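Local coordinates for protein phosphate transporter (Thermotoga maritima MSB8, PDB 6L85) that probably imports phosphate across the membrane in a sodium-dependent manner, as a bacterial relative of the human SLC20 carriers, at residues V54-H59 and T333-S338; I183-S188 and S247-F252. All coordinates share one frame; numbering follows the deposited sequence.

Interaction 1: residues V54-H59 and T333-S338; sequences VMFGSH and TVLLAS
The ring of F56 overlaps the last residue of 333-338 with the edge that carries CD2 and CE2: F56 CD2 lies 3.8 Å from S338 CB, close to the plane of the ring. A second apolar touch, F56 CD2 to L335 CD2 at 4.0 Å, comes in at a slant, one turn earlier on the same helix. Behind the ring stands H59, whose CD2 sits over the centre of one F56 face, 3.9 Å above its plane. With CG beside its own backbone N (chi1 -50°), the imidazole is turned back onto the phenyl group, while H59 CB approaches S338 O at 3.7 Å, a van der Waals contact. No hydrogen bond links the segments. S338 OG instead donates to V334 O at 3.0 Å, arriving above the carbonyl plane on the face opposite S338 N, and is also hydrogen-bonded to N257. Replacing F56 by an alanine would probably leave a gap beside S338 CB and L335 CD2, where the ring edge now packs, and take away the face on which the H59 ring rests. The contact is a buried one, made where helix 38-56 gives way to helix 58-66. Helix 167-194 flanks it through L189 and T194, whose OG1 is hydrogen-bonded to H59 NE2, and helix 231-258 lies against F56 through A256 and against L335 through Y249.

Interaction 2: residues I183-S188 and S247-F252; sequences IFTMIS and SCYVSF. With NA (sodium ion), chain S.
M186 reaches from helix 183-188 to two aromatic rings of helix 247-252, and it makes the closest packing between these segments. Its SD lies over one face of F252, 4.2 Å from the centroid of that ring and only 17° off its normal, displaced toward the rim near CD1. The same sulfur meets Y249 differently, obliquely, at 64° from that ring's normal, while M186 CG comes to 3.7 Å from Y249 CE1. The thioether therefore makes two Met-aromatic contacts of unlike geometry, and the bend of its chain at chi3 turns CE toward Y249 CD1. On the other partner, Y249 CG is anti to its backbone N, which sends the phenol across to the neighbouring helix.

Beside this tight part the contact thins out. T185 meets only the end of the phenol, T185 CB lying 3.9 Å from Y249 OH, with the two side chains crossing at about a right angle. T185 OG1 is turned to L181 O of its own helix, and Y249 OH has a weak hydrogen bond to T332. T185 is partly exposed, and a bound detergent touches the nearby I187. The helix axes, inclined at 24°, come no closer than 11.9 Å, a separation bridged by long side chains.

Five residues before F252 and on another side of its helix, S247 OG binds a sodium ion at 2.4 Å, in a site completed by T29, Q243 and D327. The chemistry is thus divided: polar oxygens hold the ion, whereas the surface facing 183-188 is joined by dispersion and sulfur-aromatic contacts, without a hydrogen bond or salt bridge.

From the N terminus the chain first passes 54-59, at the junction of helices 38-56 and 58-66, and runs through mostly helical sequence to 183-188 on helix 167-194. It then reaches 247-252 on helix 231-258, where interaction 2 closes the shorter loop, of 58 intervening residues. Only at 333-338, on helix 320-339, does interaction 1 close its own loop of 273 residues, which contains the whole of the other; the two nest and do not cross. They also meet in space: L335 CD1 packs on both M186 and Y249, and M55 SD touches F252. Early, middle and late helices of the family fold are thereby brought together by apolar contacts that the two interactions share.

Interaction 1: residues V54-H59 and T333-S338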
loop_
_atom_site.group_PDB
_atom_site.type_symbol
_atom_site.label_atom_id
_atom_site.label_comp_id
_atom_site.label_asym_id
_atom_site.label_seq_id
_atom_site.Cartn_x
_atom_site.Cartn_y
_atom_site.Cartn_z
ATOM N N VAL B 54 3.153 -7.872 7.537
ATOM C CA VAL B 54 2.202 -8.684 6.781
ATOM C C VAL B 54 2.692 -8.937 5.355
ATOM O O VAL B 54 2.454 -10.008 4.786
ATOM C CB VAL B 54 0.814 -8.000 6.793
ATOM C CG1 VAL B 54 -0.019 -8.459 5.601
ATOM C CG2 VAL B 54 0.090 -8.289 8.109
ATOM N N MET B 55 3.336 -7.959 4.723
ATOM C CA MET B 55 3.742 -8.166 3.340
ATOM C C MET B 55 5.026 -8.982 3.221
ATOM O O MET B 55 5.242 -9.636 2.191
ATOM C CB MET B 55 3.902 -6.809 2.633
ATOM C CG MET B 55 2.564 -6.043 2.401
ATOM S SD MET B 55 2.805 -4.487 1.515
ATOM C CE MET B 55 3.543 -5.032 -0.027
ATOM N N PHE B 56 5.898 -8.963 4.240
ATOM C CA PHE B 56 7.214 -9.576 4.079
ATOM C C PHE B 56 7.723 -10.317 5.306
ATOM O O PHE B 56 8.839 -10.823 5.253
ATOM C CB PHE B 56 8.256 -8.505 3.664
ATOM C CG PHE B 56 9.250 -8.985 2.642
ATOM C CD1 PHE B 56 8.825 -9.431 1.393
ATOM C CD2 PHE B 56 10.611 -9.011 2.931
ATOM C CE1 PHE B 56 9.743 -9.913 0.446
ATOM C CE2 PHE B 56 11.550 -9.495 1.988
ATOM C CZ PHE B 56 11.111 -9.947 0.740
ATOM N N GLY B 57 6.942 -10.436 6.387
ATOM C CA GLY B 57 7.410 -10.998 7.642
ATOM C C GLY B 57 7.514 -12.515 7.727
ATOM O O GLY B 57 8.117 -13.017 8.686
ATOM N N SER B 58 6.960 -13.272 6.772
ATOM C CA SER B 58 6.958 -14.725 6.951
ATOM C C SER B 58 8.342 -15.343 6.722
ATOM O O SER B 58 8.654 -16.395 7.295
ATOM C CB SER B 58 5.923 -15.383 6.025
ATOM O OG SER B 58 6.272 -15.178 4.660
ATOM N N HIS B 59 9.184 -14.689 5.920
ATOM C CA HIS B 59 10.447 -15.282 5.487
ATOM C C HIS B 59 11.438 -15.437 6.637
ATOM O O HIS B 59 12.029 -16.506 6.813
ATOM C CB HIS B 59 11.022 -14.447 4.352
ATOM C CG HIS B 59 10.021 -14.168 3.276
ATOM N ND1 HIS B 59 9.568 -15.150 2.415
ATOM C CD2 HIS B 59 9.335 -13.041 2.960
ATOM C CE1 HIS B 59 8.670 -14.632 1.594
ATOM N NE2 HIS B 59 8.515 -13.352 1.899
ATOM N N THR B 333 19.493 -2.416 3.762
ATOM C CA THR B 333 20.184 -3.536 4.387
ATOM C C THR B 333 19.190 -4.524 4.989
ATOM O O THR B 333 19.302 -5.745 4.794
ATOM C CB THR B 333 21.145 -3.017 5.462
ATOM O OG1 THR B 333 22.035 -2.063 4.876
ATOM C CG2 THR B 333 21.962 -4.166 6.068
ATOM N N VAL B 334 18.195 -3.998 5.711
ATOM C CA VAL B 334 17.299 -4.844 6.488
ATOM C C VAL B 334 16.361 -5.617 5.562
ATOM O O VAL B 334 16.097 -6.798 5.781
ATOM C CB VAL B 334 16.538 -3.983 7.521
ATOM C CG1 VAL B 334 15.333 -4.749 8.119
ATOM C CG2 VAL B 334 17.491 -3.507 8.635
ATOM N N LEU B 335 15.882 -4.970 4.492
ATOM C CA LEU B 335 15.021 -5.635 3.520
ATOM C C LEU B 335 15.770 -6.734 2.786
ATOM O O LEU B 335 15.215 -7.810 2.533
ATOM C CB LEU B 335 14.465 -4.622 2.511
ATOM C CG LEU B 335 13.019 -4.145 2.616
ATOM C CD1 LEU B 335 12.596 -3.401 1.360
ATOM C CD2 LEU B 335 12.040 -5.285 2.923
ATOM N N LEU B 336 17.024 -6.480 2.402
ATOM C CA LEU B 336 17.750 -7.536 1.705
ATOM C C LEU B 336 18.013 -8.713 2.640
ATOM O O LEU B 336 17.827 -9.877 2.253
ATOM C CB LEU B 336 19.038 -6.980 1.097
ATOM C CG LEU B 336 18.805 -5.949 -0.023
ATOM C CD1 LEU B 336 20.063 -5.086 -0.281
ATOM C CD2 LEU B 336 18.308 -6.601 -1.322
ATOM N N ALA B 337 18.393 -8.431 3.890
ATOM C CA ALA B 337 18.488 -9.498 4.882
ATOM C C ALA B 337 17.184 -10.288 4.980
ATOM O O ALA B 337 17.201 -11.520 5.031
ATOM C CB ALA B 337 18.845 -8.909 6.248
ATOM N N SER B 338 16.042 -9.589 5.017
ATOM C CA SER B 338 14.745 -10.261 5.108
ATOM C C SER B 338 14.508 -11.163 3.905
ATOM O O SER B 338 13.988 -12.272 4.050
ATOM C CB SER B 338 13.619 -9.233 5.218
ATOM O OG SER B 338 13.673 -8.518 6.442
#

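Interaction 2: residues I183-S188 and S247-F252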
loop_
_atom_site.group_PDB
_atom_site.type_symbol
_atom_site.label_atom_id
_atom_site.label_comp_id
_atom_site.label_asym_id
_atom_site.label_seq_id
_atom_site.Cartn_x
_atom_site.Cartn_y
_atom_site.Cartn_z
ATOM N N ILE B 183 11.055 2.139 -3.507
ATOM C CA ILE B 183 9.810 1.525 -3.973
ATOM C C ILE B 183 10.092 0.326 -4.878
ATOM O O ILE B 183 9.446 -0.729 -4.760
ATOM C CB ILE B 183 8.959 2.602 -4.679
ATOM C CG1 ILE B 183 8.148 3.363 -3.642
ATOM C CG2 ILE B 183 8.052 1.990 -5.702
ATOM C CD1 ILE B 183 7.047 2.491 -3.047
ATOM N N PHE B 184 11.054 0.464 -5.804
ATOM C CA PHE B 184 11.424 -0.666 -6.654
ATOM C C PHE B 184 11.842 -1.862 -5.815
ATOM O O PHE B 184 11.464 -3.002 -6.107
ATOM C CB PHE B 184 12.565 -0.308 -7.612
ATOM C CG PHE B 184 13.161 -1.520 -8.299
ATOM C CD1 PHE B 184 12.629 -1.985 -9.483
ATOM C CD2 PHE B 184 14.224 -2.212 -7.738
ATOM C CE1 PHE B 184 13.150 -3.100 -10.110
ATOM C CE2 PHE B 184 14.736 -3.335 -8.352
ATOM C CZ PHE B 184 14.200 -3.777 -9.546
ATOM N N THR B 185 12.627 -1.621 -4.767
ATOM C CA THR B 185 13.092 -2.723 -3.928
ATOM C C THR B 185 11.929 -3.398 -3.206
ATOM O O THR B 185 11.789 -4.631 -3.235
ATOM C CB THR B 185 14.143 -2.205 -2.934
ATOM O OG1 THR B 185 15.188 -1.542 -3.655
ATOM C CG2 THR B 185 14.758 -3.348 -2.149
ATOM N N MET B 186 11.073 -2.599 -2.561
ATOM C CA MET B 186 9.940 -3.160 -1.826
ATOM C C MET B 186 9.028 -3.972 -2.745
ATOM O O MET B 186 8.662 -5.106 -2.430
ATOM C CB MET B 186 9.149 -2.044 -1.141
ATOM C CG MET B 186 9.926 -1.281 -0.066
ATOM S SD MET B 186 8.883 -0.080 0.819
ATOM C CE MET B 186 8.939 1.301 -0.290
ATOM N N ILE B 187 8.681 -3.413 -3.905
ATOM C CA ILE B 187 7.726 -4.052 -4.792
ATOM C C ILE B 187 8.327 -5.305 -5.418
ATOM O O ILE B 187 7.702 -6.375 -5.412
ATOM C CB ILE B 187 7.249 -3.049 -5.863
ATOM C CG1 ILE B 187 6.483 -1.889 -5.216
ATOM C CG2 ILE B 187 6.423 -3.756 -6.950
ATOM C CD1 ILE B 187 5.237 -2.303 -4.521
ATOM N N SER B 188 9.533 -5.198 -5.991
ATOM C CA SER B 188 10.121 -6.366 -6.642
ATOM C C SER B 188 10.303 -7.507 -5.654
ATOM O O SER B 188 10.007 -8.661 -5.979
ATOM C CB SER B 188 11.448 -5.995 -7.307
ATOM O OG SER B 188 12.381 -5.548 -6.337
ATOM N N SER B 247 11.927 7.421 6.568
ATOM C CA SER B 247 11.605 6.819 7.860
ATOM C C SER B 247 10.519 5.751 7.722
ATOM O O SER B 247 10.562 4.713 8.406
ATOM C CB SER B 247 11.162 7.898 8.845
ATOM O OG SER B 247 12.270 8.406 9.560
ATOM N N CYS B 248 9.528 6.000 6.855
ATOM C CA CYS B 248 8.518 4.976 6.571
ATOM C C CYS B 248 9.167 3.724 6.002
ATOM O O CYS B 248 8.776 2.594 6.330
ATOM C CB CYS B 248 7.482 5.491 5.562
ATOM S SG CYS B 248 6.467 6.870 6.085
ATOM N N TYR B 249 10.100 3.922 5.077
ATOM C CA TYR B 249 10.834 2.813 4.479
ATOM C C TYR B 249 11.519 1.975 5.566
ATOM O O TYR B 249 11.423 0.731 5.572
ATOM C CB TYR B 249 11.830 3.393 3.468
ATOM C CG TYR B 249 12.633 2.416 2.630
ATOM C CD1 TYR B 249 12.150 1.153 2.307
ATOM C CD2 TYR B 249 13.888 2.779 2.150
ATOM C CE1 TYR B 249 12.899 0.283 1.525
ATOM C CE2 TYR B 249 14.650 1.915 1.384
ATOM C CZ TYR B 249 14.146 0.664 1.067
ATOM O OH TYR B 249 14.910 -0.194 0.296
ATOM N N VAL B 250 12.135 2.644 6.552
ATOM C CA VAL B 250 12.762 1.872 7.630
ATOM C C VAL B 250 11.713 1.119 8.443
ATOM O O VAL B 250 11.915 -0.047 8.789
ATOM C CB VAL B 250 13.648 2.748 8.544
ATOM C CG1 VAL B 250 14.342 1.873 9.590
ATOM C CG2 VAL B 250 14.695 3.471 7.748
ATOM N N SER B 251 10.596 1.774 8.773
ATOM C CA SER B 251 9.514 1.148 9.542
ATOM C C SER B 251 9.005 -0.133 8.890
ATOM O O SER B 251 8.767 -1.147 9.560
ATOM C CB SER B 251 8.348 2.122 9.672
ATOM O OG SER B 251 8.435 2.848 10.867
ATOM N N PHE B 252 8.750 -0.056 7.583
ATOM C CA PHE B 252 8.321 -1.206 6.804
ATOM C C PHE B 252 9.337 -2.335 6.908
ATOM O O PHE B 252 8.979 -3.494 7.177
ATOM C CB PHE B 252 8.139 -0.766 5.345
ATOM C CG PHE B 252 7.694 -1.864 4.410
ATOM C CD1 PHE B 252 8.617 -2.729 3.833
ATOM C CD2 PHE B 252 6.352 -2.014 4.086
ATOM C CE1 PHE B 252 8.214 -3.739 2.961
ATOM C CE2 PHE B 252 5.934 -3.025 3.205
ATOM C CZ PHE B 252 6.867 -3.881 2.647
HETATM NA NA NA S . 13.847 9.952 8.583
#